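Side-chain contacts in beta-galacturonidase (Eisenbergiella tayi, PDB 6NCW), which probably cleaves terminal beta-linked galacturonic acid from its substrates, as a member of glycoside hydrolase family 2: residues A[392-397]-A[419-424]; A[295-300]-A[317-322]; A[188-193]-A[217-222]; A[301-306]-A[546-551]. All coordinates share one frame; numbering follows the deposited sequence. Where two conformers were deposited one is given.

Interaction 1: A[392-397]-A[419-424]; sequences EQYELI and LGYPEV
Tyr394 and Tyr421 make the same first choice of torsion: each CG lies opposite its own carbonyl carbon and beside the backbone N (chi1 -85° and -66°). Tyr394 thereby points its ring off helix 384-400 onto the loop. Tyr421 presents its CB, while its ring leads away from the helix. The closest approach of the two tyrosines is Tyr394 CD1 to Tyr421 CB, 3.4 Å. Further along the Tyr394 ring, Pro422 takes over. Its N lies 4.2 Å above one face of the ring, toward the rim. Its CB meets the far end of the tyrosine, 3.8 Å from Tyr394 CZ and 3.4 Å from Tyr394 OH. The contact is therefore apolar packing along the length of one ring. The hydroxyl of Tyr421 is hydrogen-bonded to Arg387, on the helix that carries Tyr394. The backbone O of Tyr394 bonds to Arg406, and the Tyr394 side chain also packs on Ile375 and Ser408. That side chain lies about 10 Å from the side chain of Asn377, a galacturonate-binding residue. This is packing inside the TIM barrel: a helix that follows strand 370-374 meets the loop leading into strand 425-428.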
loop_
_atom_site.group_PDB
_atom_site.type_symbol
_atom_site.label_atom_id
_atom_site.label_comp_id
_atom_site.label_asym_id
_atom_site.label_seq_id
_atom_site.Cartn_x
_atom_site.Cartn_y
_atom_site.Cartn_z
ATOM N N GLU A 392 24.539 -41.613 -3.140
ATOM C CA GLU A 392 25.395 -41.354 -4.293
ATOM C C GLU A 392 25.974 -39.947 -4.258
ATOM O O GLU A 392 27.154 -39.742 -4.583
ATOM C CB GLU A 392 24.608 -41.543 -5.589
ATOM C CG GLU A 392 24.120 -42.937 -5.859
ATOM C CD GLU A 392 23.241 -42.982 -7.101
ATOM O OE1 GLU A 392 22.949 -44.091 -7.613
ATOM O OE2 GLU A 392 22.836 -41.892 -7.561
ATOM N N GLN A 393 25.151 -38.959 -3.892
ATOM C CA GLN A 393 25.593 -37.571 -3.971
ATOM C C GLN A 393 26.495 -37.211 -2.801
ATOM O O GLN A 393 27.459 -36.459 -2.968
ATOM C CB GLN A 393 24.372 -36.648 -4.056
ATOM C CG GLN A 393 23.551 -36.935 -5.303
ATOM C CD GLN A 393 22.379 -36.001 -5.502
ATOM O OE1 GLN A 393 22.382 -34.846 -5.053
ATOM N NE2 GLN A 393 21.357 -36.499 -6.189
ATOM N N TYR A 394 26.200 -37.741 -1.615
ATOM C CA TYR A 394 27.092 -37.545 -0.481
ATOM C C TYR A 394 28.478 -38.110 -0.762
ATOM O O TYR A 394 29.490 -37.489 -0.403
ATOM C CB TYR A 394 26.499 -38.210 0.760
ATOM C CG TYR A 394 25.492 -37.391 1.541
ATOM C CD1 TYR A 394 24.327 -37.975 2.007
ATOM C CD2 TYR A 394 25.729 -36.057 1.861
ATOM C CE1 TYR A 394 23.413 -37.269 2.746
ATOM C CE2 TYR A 394 24.806 -35.327 2.612
ATOM C CZ TYR A 394 23.648 -35.950 3.049
ATOM O OH TYR A 394 22.710 -35.274 3.803
ATOM N N GLU A 395 28.546 -39.301 -1.387
ATOM C CA GLU A 395 29.849 -39.885 -1.708
ATOM C C GLU A 395 30.532 -39.147 -2.851
ATOM O O GLU A 395 31.765 -39.065 -2.872
ATOM C CB GLU A 395 29.717 -41.372 -2.044
ATOM C CG GLU A 395 31.053 -42.089 -2.376
ATOM C CD GLU A 395 32.155 -41.900 -1.314
ATOM O OE1 GLU A 395 33.181 -41.242 -1.624
ATOM O OE2 GLU A 395 32.000 -42.408 -0.178
ATOM N N LEU A 396 29.765 -38.595 -3.794
ATOM C CA LEU A 396 30.362 -37.730 -4.807
ATOM C C LEU A 396 31.021 -36.508 -4.164
ATOM O O LEU A 396 32.148 -36.144 -4.520
ATOM C CB LEU A 396 29.300 -37.309 -5.825
ATOM C CG LEU A 396 29.732 -36.398 -6.981
ATOM C CD1 LEU A 396 30.844 -37.035 -7.857
ATOM C CD2 LEU A 396 28.515 -36.056 -7.830
ATOM N N ILE A 397 30.352 -35.884 -3.181
ATOM C CA ILE A 397 30.940 -34.725 -2.508
ATOM C C ILE A 397 32.252 -35.109 -1.844
ATOM O O ILE A 397 33.265 -34.413 -1.978
ATOM C CB ILE A 397 29.960 -34.144 -1.476
ATOM C CG1 ILE A 397 28.746 -33.512 -2.164
ATOM C CG2 ILE A 397 30.660 -33.127 -0.599
ATOM C CD1 ILE A 397 27.719 -33.090 -1.173
ATOM N N LEU A 419 19.674 -39.924 7.695
ATOM C CA LEU A 419 20.436 -39.114 8.630
ATOM C C LEU A 419 21.730 -39.783 9.075
ATOM O O LEU A 419 22.555 -39.127 9.721
ATOM C CB LEU A 419 19.571 -38.765 9.838
ATOM C CG LEU A 419 18.313 -37.947 9.553
ATOM C CD1 LEU A 419 17.573 -37.677 10.854
ATOM C CD2 LEU A 419 18.637 -36.625 8.805
ATOM N N GLY A 420 21.939 -41.058 8.746
ATOM C CA GLY A 420 23.228 -41.659 9.029
ATOM C C GLY A 420 24.349 -41.142 8.151
ATOM O O GLY A 420 25.521 -41.244 8.532
ATOM N N TYR A 421 24.017 -40.557 6.997
ATOM C CA TYR A 421 25.039 -40.196 6.017
ATOM C C TYR A 421 25.751 -38.869 6.286
ATOM O O TYR A 421 26.976 -38.815 6.142
ATOM C CB TYR A 421 24.442 -40.159 4.611
ATOM C CG TYR A 421 23.966 -41.489 4.067
ATOM C CD1 TYR A 421 22.623 -41.699 3.789
ATOM C CD2 TYR A 421 24.868 -42.515 3.777
ATOM C CE1 TYR A 421 22.174 -42.891 3.264
ATOM C CE2 TYR A 421 24.423 -43.730 3.245
ATOM C CZ TYR A 421 23.074 -43.910 3.001
ATOM O OH TYR A 421 22.614 -45.095 2.483
ATOM N N PRO A 422 25.067 -37.778 6.631
ATOM C CA PRO A 422 25.770 -36.493 6.757
ATOM C C PRO A 422 26.504 -36.328 8.084
ATOM O O PRO A 422 26.213 -36.986 9.087
ATOM C CB PRO A 422 24.637 -35.465 6.650
ATOM C CG PRO A 422 23.449 -36.180 7.198
ATOM C CD PRO A 422 23.603 -37.594 6.701
ATOM N N GLU A 423 27.426 -35.363 8.089
ATOM C CA GLU A 423 28.077 -34.961 9.331
ATOM C C GLU A 423 27.176 -34.112 10.217
ATOM O O GLU A 423 27.367 -34.087 11.438
ATOM C CB GLU A 423 29.358 -34.177 9.046
ATOM C CG GLU A 423 30.525 -35.026 8.573
ATOM C CD GLU A 423 30.336 -35.543 7.168
ATOM O OE1 GLU A 423 29.765 -34.822 6.305
ATOM O OE2 GLU A 423 30.756 -36.682 6.928
ATOM N N VAL A 424 26.244 -33.370 9.630
ATOM C CA VAL A 424 25.324 -32.518 10.375
ATOM C C VAL A 424 23.909 -32.905 9.988
ATOM O O VAL A 424 23.640 -33.173 8.810
ATOM C CB VAL A 424 25.583 -31.024 10.091
ATOM C CG1 VAL A 424 24.628 -30.129 10.907
ATOM C CG2 VAL A 424 27.025 -30.684 10.394
#

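Interaction 2: A[295-300]-A[317-322]; sequences HDLMLI and ELFLDL
Leu297, Phe319 and Leu322 join two successive outer helices of the TIM barrel, 290-302 and 317-326. The contact is apolar throughout. Leu297 is the residue in the middle, and both of its methyl branches are used. CD2 reaches the far end of the Phe319 ring, with Leu297 CD2 3.6 Å from Phe319 CZ. The branch point is nearly as close: Leu297 CG lies 3.7 Å from Phe319 CE1. The other branch turns to the next helical turn of the partner, where Leu297 CD1 is 3.6 Å from Leu322 CB. CD1 also stays near the ring, 3.8 Å from Phe319 CE1. The leucine thus fits between the end of an aromatic ring and the base of a second leucine. Phe319 does not start out facing helix 290-302. Its CG is anti to the backbone N (chi1 -173°), and this swings the ring round until CE1 and CZ meet Leu297. All three side chains are buried. The backbones stay well apart, with 8.4 Å between Leu297 CA and Leu322 CA, the nearest CA pair. Arg277 makes a cation-pi contact with the Phe319 ring and a salt bridge to Asp296, so it touches both helices' segments. Beneath the helices lies strand 307-309, whose Ile308 packs against both Leu297 and Phe319. Leu322 also packs on Leu20 of the second subunit, so this helix pair sits between the barrel strands and the neighbouring chain.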
loop_
_atom_site.group_PDB
_atom_site.type_symbol
_atom_site.label_atom_id
_atom_site.label_comp_id
_atom_site.label_asym_id
_atom_site.label_seq_id
_atom_site.Cartn_x
_atom_site.Cartn_y
_atom_site.Cartn_z
ATOM N N HIS A 295 24.347 -4.510 -1.015
ATOM C CA HIS A 295 23.222 -3.931 -0.284
ATOM C C HIS A 295 22.522 -4.989 0.572
ATOM O O HIS A 295 22.269 -4.765 1.761
ATOM C CB HIS A 295 22.237 -3.280 -1.249
ATOM C CG HIS A 295 21.246 -2.401 -0.567
ATOM N ND1 HIS A 295 19.960 -2.807 -0.279
ATOM C CD2 HIS A 295 21.370 -1.153 -0.060
ATOM C CE1 HIS A 295 19.322 -1.832 0.343
ATOM N NE2 HIS A 295 20.160 -0.825 0.506
ATOM N N ASP A 296 22.222 -6.157 -0.012
ATOM C CA ASP A 296 21.712 -7.281 0.775
ATOM C C ASP A 296 22.658 -7.628 1.925
ATOM O O ASP A 296 22.218 -7.842 3.062
ATOM C CB ASP A 296 21.498 -8.520 -0.098
ATOM C CG ASP A 296 20.230 -8.445 -0.967
ATOM O OD1 ASP A 296 19.529 -7.400 -0.976
ATOM O OD2 ASP A 296 19.955 -9.448 -1.675
ATOM N N LEU A 297 23.962 -7.727 1.643
ATOM C CA LEU A 297 24.886 -8.157 2.687
ATOM C C LEU A 297 24.904 -7.165 3.844
ATOM O O LEU A 297 24.977 -7.573 5.012
ATOM C CB LEU A 297 26.287 -8.371 2.109
ATOM C CG LEU A 297 26.370 -9.693 1.346
ATOM C CD1 LEU A 297 27.718 -9.919 0.662
ATOM C CD2 LEU A 297 26.049 -10.823 2.301
ATOM N N MET A 298 24.789 -5.865 3.547
ATOM C CA MET A 298 24.778 -4.865 4.611
ATOM C C MET A 298 23.505 -4.936 5.448
ATOM O O MET A 298 23.557 -4.711 6.661
ATOM C CB MET A 298 24.973 -3.461 4.020
ATOM C CG MET A 298 26.358 -3.270 3.421
ATOM S SD MET A 298 26.736 -1.578 2.907
ATOM C CE MET A 298 25.392 -1.211 1.731
ATOM N N LEU A 299 22.357 -5.260 4.839
ATOM C CA LEU A 299 21.166 -5.479 5.641
ATOM C C LEU A 299 21.334 -6.712 6.513
ATOM O O LEU A 299 21.046 -6.682 7.717
ATOM C CB LEU A 299 19.931 -5.613 4.744
ATOM C CG LEU A 299 19.566 -4.369 3.942
ATOM C CD1 LEU A 299 18.378 -4.642 2.970
ATOM C CD2 LEU A 299 19.233 -3.218 4.882
ATOM N N ILE A 300 21.856 -7.790 5.925
ATOM C CA ILE A 300 22.041 -9.037 6.659
ATOM C C ILE A 300 23.018 -8.846 7.823
ATOM O O ILE A 300 22.784 -9.340 8.936
ATOM C CB ILE A 300 22.477 -10.138 5.670
ATOM C CG1 ILE A 300 21.295 -10.466 4.725
ATOM C CG2 ILE A 300 22.985 -11.354 6.392
ATOM C CD1 ILE A 300 21.651 -11.402 3.556
ATOM N N GLU A 317 29.903 -16.526 -7.863
ATOM C CA GLU A 317 31.192 -16.432 -7.178
ATOM C C GLU A 317 31.499 -15.012 -6.730
ATOM O O GLU A 317 32.283 -14.810 -5.797
ATOM C CB GLU A 317 32.298 -16.931 -8.101
ATOM C CG GLU A 317 32.058 -18.360 -8.542
ATOM C CD GLU A 317 32.948 -18.775 -9.685
ATOM O OE1 GLU A 317 32.921 -18.107 -10.734
ATOM O OE2 GLU A 317 33.670 -19.776 -9.530
ATOM N N LEU A 318 30.931 -14.017 -7.398
ATOM C CA LEU A 318 31.091 -12.651 -6.918
ATOM C C LEU A 318 30.467 -12.485 -5.527
ATOM O O LEU A 318 31.013 -11.783 -4.669
ATOM C CB LEU A 318 30.470 -11.689 -7.933
ATOM C CG LEU A 318 30.568 -10.180 -7.689
ATOM C CD1 LEU A 318 32.015 -9.702 -7.816
ATOM C CD2 LEU A 318 29.672 -9.447 -8.679
ATOM N N PHE A 319 29.325 -13.131 -5.286
ATOM C CA PHE A 319 28.690 -13.045 -3.969
ATOM C C PHE A 319 29.527 -13.781 -2.929
ATOM O O PHE A 319 29.765 -13.265 -1.830
ATOM C CB PHE A 319 27.265 -13.622 -4.024
ATOM C CG PHE A 319 26.473 -13.423 -2.746
ATOM C CD1 PHE A 319 25.912 -12.183 -2.442
ATOM C CD2 PHE A 319 26.291 -14.468 -1.859
ATOM C CE1 PHE A 319 25.177 -11.988 -1.265
ATOM C CE2 PHE A 319 25.571 -14.284 -0.676
ATOM C CZ PHE A 319 25.012 -13.041 -0.383
ATOM N N LEU A 320 29.990 -14.990 -3.273
ATOM C CA LEU A 320 30.868 -15.747 -2.382
ATOM C C LEU A 320 32.140 -14.968 -2.068
ATOM O O LEU A 320 32.589 -14.960 -0.919
ATOM C CB LEU A 320 31.202 -17.107 -3.005
ATOM C CG LEU A 320 29.997 -18.020 -3.292
ATOM C CD1 LEU A 320 30.403 -19.256 -4.079
ATOM C CD2 LEU A 320 29.319 -18.440 -1.990
ATOM N N ASP A 321 32.729 -14.302 -3.070
ATOM C CA ASP A 321 33.871 -13.415 -2.817
ATOM C C ASP A 321 33.537 -12.398 -1.733
ATOM O O ASP A 321 34.340 -12.145 -0.831
ATOM C CB ASP A 321 34.296 -12.651 -4.083
ATOM C CG ASP A 321 35.049 -13.512 -5.106
ATOM O OD1 ASP A 321 35.157 -13.046 -6.268
ATOM O OD2 ASP A 321 35.509 -14.637 -4.777
ATOM N N LEU A 322 32.368 -11.766 -1.836
ATOM C CA LEU A 322 32.013 -10.745 -0.853
ATOM C C LEU A 322 31.783 -11.348 0.529
ATOM O O LEU A 322 32.003 -10.670 1.542
ATOM C CB LEU A 322 30.783 -9.969 -1.317
ATOM C CG LEU A 322 31.003 -9.042 -2.517
ATOM C CD1 LEU A 322 29.668 -8.728 -3.227
ATOM C CD2 LEU A 322 31.702 -7.752 -2.092
#

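Interaction 3: A[188-193]-A[217-222]; sequences VEIGKN and CPWAEC
Ile190 ends strand 182-190 and meets Trp219 with its CG2 branch. This methyl comes to the ring's edge, near its plane, with Ile190 CG2 3.4 Å from Trp219 CH2. Ile190 CB follows at 3.7 Å from the same Trp219 CH2. The chain then reverses in a type I' turn through Gly191 and Lys192, both with positive phi. The turn is closed by Asn193 N to Ile190 O (3.0 Å) and Ile190 N to Asn193 O (3.1 Å). Asn193 therefore returns beside Ile190 and lays its side chain over a face of the indole. Amide and ring planes are only 16° apart, a stacked pair, and Asn193 CG lies 3.5 Å above the Trp219 plane. Asn193 CB adds a CH-pi contact, 3.9 Å from the centroid of the Trp219 five-membered ring. With chi1 at 44°, Trp219 turns its indole toward the hairpin, one face under Asn193. Cys217 CB lies over the opposite face of the indole, and Tyr231 meets Trp219 edge-to-face. The contact sits in the immunoglobulin-like beta-sandwich. It joins the hairpin of strands 182-190 and 193-202 to the loop after strand 207-216, beside strand 227-238.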
loop_
_atom_site.group_PDB
_atom_site.type_symbol
_atom_site.label_atom_id
_atom_site.label_comp_id
_atom_site.label_asym_id
_atom_site.label_seq_id
_atom_site.Cartn_x
_atom_site.Cartn_y
_atom_site.Cartn_z
ATOM N N VAL A 188 54.007 -21.998 -7.655
ATOM C CA VAL A 188 52.850 -21.669 -6.821
ATOM C C VAL A 188 53.311 -20.768 -5.685
ATOM O O VAL A 188 54.203 -21.143 -4.908
ATOM C CB VAL A 188 52.165 -22.928 -6.261
ATOM C CG1 VAL A 188 51.020 -22.537 -5.329
ATOM C CG2 VAL A 188 51.664 -23.816 -7.371
ATOM N N GLU A 189 52.702 -19.590 -5.582
ATOM C CA GLU A 189 52.949 -18.666 -4.485
ATOM C C GLU A 189 51.640 -18.326 -3.788
ATOM O O GLU A 189 50.595 -18.197 -4.439
ATOM C CB GLU A 189 53.629 -17.393 -4.981
ATOM C CG GLU A 189 54.931 -17.672 -5.735
ATOM C CD GLU A 189 55.875 -16.476 -5.784
ATOM O OE1 GLU A 189 57.098 -16.692 -5.985
ATOM O OE2 GLU A 189 55.396 -15.327 -5.623
ATOM N N ILE A 190 51.699 -18.185 -2.467
ATOM C CA ILE A 190 50.544 -17.810 -1.659
ATOM C C ILE A 190 50.891 -16.513 -0.945
ATOM O O ILE A 190 51.748 -16.497 -0.054
ATOM C CB ILE A 190 50.150 -18.906 -0.657
ATOM C CG1 ILE A 190 49.892 -20.219 -1.384
ATOM C CG2 ILE A 190 48.923 -18.480 0.137
ATOM C CD1 ILE A 190 49.624 -21.362 -0.460
ATOM N N GLY A 191 50.228 -15.429 -1.331
ATOM C CA GLY A 191 50.505 -14.131 -0.746
ATOM C C GLY A 191 51.949 -13.700 -0.889
ATOM O O GLY A 191 52.517 -13.126 0.048
ATOM N N LYS A 192 52.561 -13.976 -2.039
ATOM C CA LYS A 192 53.960 -13.675 -2.338
ATOM C C LYS A 192 54.955 -14.520 -1.538
ATOM O O LYS A 192 56.163 -14.320 -1.689
ATOM C CB LYS A 192 54.300 -12.189 -2.134
ATOM C CG LYS A 192 53.558 -11.248 -3.072
ATOM C CD LYS A 192 53.693 -11.691 -4.529
ATOM C CE LYS A 192 54.012 -10.508 -5.433
ATOM N NZ LYS A 192 53.215 -9.303 -5.062
ATOM N N ASN A 193 54.507 -15.451 -0.698
ATOM C CA ASN A 193 55.425 -16.433 -0.139
ATOM C C ASN A 193 55.637 -17.561 -1.138
ATOM O O ASN A 193 54.713 -17.960 -1.851
ATOM C CB ASN A 193 54.891 -16.988 1.181
ATOM C CG ASN A 193 54.654 -15.903 2.202
ATOM O OD1 ASN A 193 53.701 -15.132 2.090
ATOM N ND2 ASN A 193 55.521 -15.828 3.206
ATOM N N CYS A 217 53.153 -23.415 6.679
ATOM C CA CYS A 217 52.800 -22.035 6.336
ATOM C C CYS A 217 52.910 -21.185 7.592
ATOM O O CYS A 217 51.900 -20.675 8.105
ATOM C CB CYS A 217 51.395 -21.953 5.740
ATOM S SG CYS A 217 51.224 -22.711 4.139
ATOM N N PRO A 218 54.129 -21.016 8.126
ATOM C CA PRO A 218 54.280 -20.343 9.430
ATOM C C PRO A 218 53.939 -18.868 9.393
ATOM O O PRO A 218 53.733 -18.269 10.457
ATOM C CB PRO A 218 55.763 -20.562 9.766
ATOM C CG PRO A 218 56.437 -20.643 8.416
ATOM C CD PRO A 218 55.435 -21.396 7.547
ATOM N N TRP A 219 53.849 -18.279 8.210
ATOM C CA TRP A 219 53.459 -16.885 8.037
ATOM C C TRP A 219 51.942 -16.661 8.020
ATOM O O TRP A 219 51.505 -15.509 7.914
ATOM C CB TRP A 219 54.047 -16.373 6.725
ATOM C CG TRP A 219 53.880 -17.364 5.625
ATOM C CD1 TRP A 219 54.804 -18.256 5.187
ATOM C CD2 TRP A 219 52.699 -17.592 4.835
ATOM N NE1 TRP A 219 54.290 -19.014 4.163
ATOM C CE2 TRP A 219 52.998 -18.627 3.927
ATOM C CE3 TRP A 219 51.425 -17.007 4.795
ATOM C CZ2 TRP A 219 52.071 -19.100 2.999
ATOM C CZ3 TRP A 219 50.504 -17.481 3.874
ATOM C CH2 TRP A 219 50.833 -18.516 2.992
ATOM N N ALA A 220 51.128 -17.712 8.072
ATOM C CA ALA A 220 49.714 -17.577 7.738
ATOM C C ALA A 220 48.914 -17.140 8.954
ATOM O O ALA A 220 49.116 -17.650 10.059
ATOM C CB ALA A 220 49.161 -18.891 7.184
ATOM N N GLU A 221 48.013 -16.179 8.747
ATOM C CA GLU A 221 47.029 -15.790 9.754
ATOM C C GLU A 221 45.673 -16.428 9.473
ATOM O O GLU A 221 45.336 -16.737 8.328
ATOM C CB GLU A 221 46.858 -14.273 9.809
ATOM C CG GLU A 221 48.046 -13.552 10.425
ATOM C CD GLU A 221 48.238 -12.171 9.838
ATOM O OE1 GLU A 221 47.236 -11.427 9.730
ATOM O OE2 GLU A 221 49.384 -11.840 9.463
ATOM N N CYS A 222 44.892 -16.591 10.539
ATOM C CA CYS A 222 43.578 -17.213 10.461
ATOM C C CYS A 222 42.594 -16.388 9.640
ATOM O O CYS A 222 42.600 -15.154 9.670
ATOM C CB CYS A 222 42.998 -17.416 11.871
ATOM S SG CYS A 222 43.921 -18.631 12.854
#

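Interaction 4: A[301-306]-A[546-551]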
loop_
_atom_site.group_PDB
_atom_site.type_symbol
_atom_site.label_atom_id
_atom_site.label_comp_id
_atom_site.label_asym_id
_atom_site.label_seq_id
_atom_site.Cartn_x
_atom_site.Cartn_y
_atom_site.Cartn_z
ATOM N N LYS A 301 24.087 -8.070 7.613
ATOM C CA LYS A 301 24.986 -7.739 8.723
ATOM C C LYS A 301 24.296 -6.850 9.760
ATOM O O LYS A 301 24.507 -7.023 10.961
ATOM C CB LYS A 301 26.266 -7.067 8.199
ATOM C CG LYS A 301 27.250 -8.046 7.587
ATOM C CD LYS A 301 28.244 -7.392 6.603
ATOM C CE LYS A 301 28.907 -6.129 7.161
ATOM N NZ LYS A 301 30.002 -5.580 6.257
ATOM N N ASP A 302 23.474 -5.890 9.317
ATOM C CA ASP A 302 22.730 -5.047 10.253
ATOM C C ASP A 302 21.809 -5.873 11.140
ATOM O O ASP A 302 21.593 -5.533 12.311
ATOM C CB ASP A 302 21.928 -3.985 9.482
ATOM C CG ASP A 302 21.218 -2.978 10.406
ATOM O OD1 ASP A 302 19.970 -2.897 10.370
ATOM O OD2 ASP A 302 21.907 -2.283 11.187
ATOM N N LEU A 303 21.259 -6.962 10.604
ATOM C CA LEU A 303 20.383 -7.828 11.376
ATOM C C LEU A 303 21.123 -8.652 12.430
ATOM O O LEU A 303 20.465 -9.277 13.270
ATOM C CB LEU A 303 19.618 -8.742 10.425
ATOM C CG LEU A 303 18.433 -8.055 9.734
ATOM C CD1 LEU A 303 18.092 -8.683 8.393
ATOM C CD2 LEU A 303 17.206 -8.067 10.660
ATOM N N GLY A 304 22.458 -8.661 12.419
ATOM C CA GLY A 304 23.230 -9.454 13.351
ATOM C C GLY A 304 23.628 -10.829 12.866
ATOM O O GLY A 304 24.246 -11.581 13.633
ATOM N N ALA A 305 23.337 -11.171 11.614
ATOM C CA ALA A 305 23.630 -12.503 11.112
ATOM C C ALA A 305 25.123 -12.693 10.896
ATOM O O ALA A 305 25.877 -11.737 10.662
ATOM C CB ALA A 305 22.882 -12.770 9.802
ATOM N N ASN A 306 25.551 -13.946 10.977
ATOM C CA ASN A 306 26.916 -14.277 10.609
ATOM C C ASN A 306 26.962 -15.292 9.484
ATOM O O ASN A 306 28.048 -15.746 9.122
ATOM C CB ASN A 306 27.708 -14.778 11.827
ATOM C CG ASN A 306 27.139 -16.053 12.434
ATOM O OD1 ASN A 306 26.360 -16.774 11.803
ATOM N ND2 ASN A 306 27.539 -16.342 13.680
ATOM N N GLU A 546 12.987 -5.843 13.364
ATOM C CA GLU A 546 13.548 -5.423 14.648
ATOM C C GLU A 546 13.588 -6.572 15.652
ATOM O O GLU A 546 14.442 -6.581 16.542
ATOM C CB GLU A 546 12.756 -4.243 15.211
ATOM C CG GLU A 546 12.895 -2.970 14.378
ATOM C CD GLU A 546 14.354 -2.522 14.246
ATOM O OE1 GLU A 546 14.809 -2.221 13.110
ATOM O OE2 GLU A 546 15.054 -2.496 15.283
ATOM N N VAL A 547 12.695 -7.553 15.507
ATOM C CA VAL A 547 12.699 -8.734 16.365
ATOM C C VAL A 547 13.907 -9.619 16.066
ATOM O O VAL A 547 14.561 -10.139 16.983
ATOM C CB VAL A 547 11.374 -9.502 16.187
ATOM C CG1 VAL A 547 11.555 -10.989 16.494
ATOM C CG2 VAL A 547 10.318 -8.929 17.098
ATOM N N VAL A 548 14.206 -9.830 14.779
ATOM C CA VAL A 548 15.373 -10.626 14.398
ATOM C C VAL A 548 16.654 -9.921 14.822
ATOM O O VAL A 548 17.576 -10.544 15.359
ATOM C CB VAL A 548 15.363 -10.907 12.884
ATOM C CG1 VAL A 548 16.667 -11.550 12.472
ATOM C CG2 VAL A 548 14.184 -11.831 12.498
ATOM N N LYS A 549 16.727 -8.614 14.586
ATOM C CA LYS A 549 17.914 -7.855 14.942
ATOM C C LYS A 549 18.174 -7.925 16.444
ATOM O O LYS A 549 19.297 -8.201 16.877
ATOM C CB LYS A 549 17.743 -6.416 14.464
ATOM C CG LYS A 549 18.883 -5.471 14.764
ATOM C CD LYS A 549 18.597 -4.149 14.051
ATOM C CE LYS A 549 19.725 -3.153 14.217
ATOM N NZ LYS A 549 19.427 -1.929 13.445
ATOM N N ASP A 550 17.139 -7.697 17.257
ATOM C CA ASP A 550 17.301 -7.818 18.705
ATOM C C ASP A 550 17.843 -9.184 19.090
ATOM O O ASP A 550 18.728 -9.286 19.947
ATOM C CB ASP A 550 15.976 -7.586 19.420
ATOM C CG ASP A 550 15.542 -6.133 19.395
ATOM O OD1 ASP A 550 16.365 -5.252 19.057
ATOM O OD2 ASP A 550 14.352 -5.879 19.697
ATOM N N SER A 551 17.322 -10.247 18.474
ATOM C CA SER A 551 17.767 -11.595 18.816
ATOM C C SER A 551 19.209 -11.837 18.379
ATOM O O SER A 551 20.046 -12.253 19.185
ATOM C CB SER A 551 16.844 -12.634 18.189
ATOM O OG SER A 551 17.381 -13.932 18.367
HETATM O O HOH W 1 21.748 0.202 12.001
HETATM O O HOH W 2 18.465 -0.571 10.710
#
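Lys549 and Asp302 form a salt bridge. Lys549 NZ donates to Asp302 OD1 at 3.3 Å, meeting it on the syn side but 27° out of the carboxylate plane. A second bond, from Lys549 NZ to Asp302 OD2, is weak at 3.4 Å. Two waters bridge the same groups. Water 1 donates to Asp302 OD2 (2.6 Å) and water 2 to Asp302 OD1 (2.8 Å), and each accepts a weak bond from Lys549 NZ. The carboxylate has other partners too: the hydroxyl of Tyr545 bonds to OD1, and Arg553 makes a salt bridge to OD2. With so many donors round it, Asp302 probably stays ionised. Lys549 reaches the carboxylate as a straight chain, every torsion from chi1 (179°) onward near 180°. On the way it runs past the backbone of Asp302, with Lys549 CE 3.6 Å from Asp302 O. The main chains also come close. Lys549 CA lies 3.4 Å from Leu303 O, a CA-H...O contact that is almost straight at the hydrogen (177°). The packing beyond is looser: Leu303 CD2 is 4.0 Å from Val548 CG1. Gly304 is the first residue to leave helical angles. Its positive phi belongs to a Schellman motif, and the chain turns off beside helix 544-553. That helix packs on helix 484-500 through Val547 and Ser551, while Leu303 and Val548 both rest on Phe275 of strand 268-276.

Interactions 2 and 4 share one continuous helix, 290-302, and their centres are 16 Å apart. The probable hydrogen bond between Ile300 O and Ala305 N, 3.3 Å apart, lies at the C-terminal end of that helix. Interaction 1 belongs to the same TIM barrel but lies on the opposite side of the chain's centre from interaction 2, with centres 28 Å apart. In sequence it is nested within the loop closed by interaction 4. Interaction 3 stands apart in the beta-sandwich, its nearest atoms about 14 Å from interaction 2. None of the four contacts includes a galacturonate-binding residue. In interaction 4, the Val548 side chain is about 11 Å from that of Lys532, which binds galacturonate.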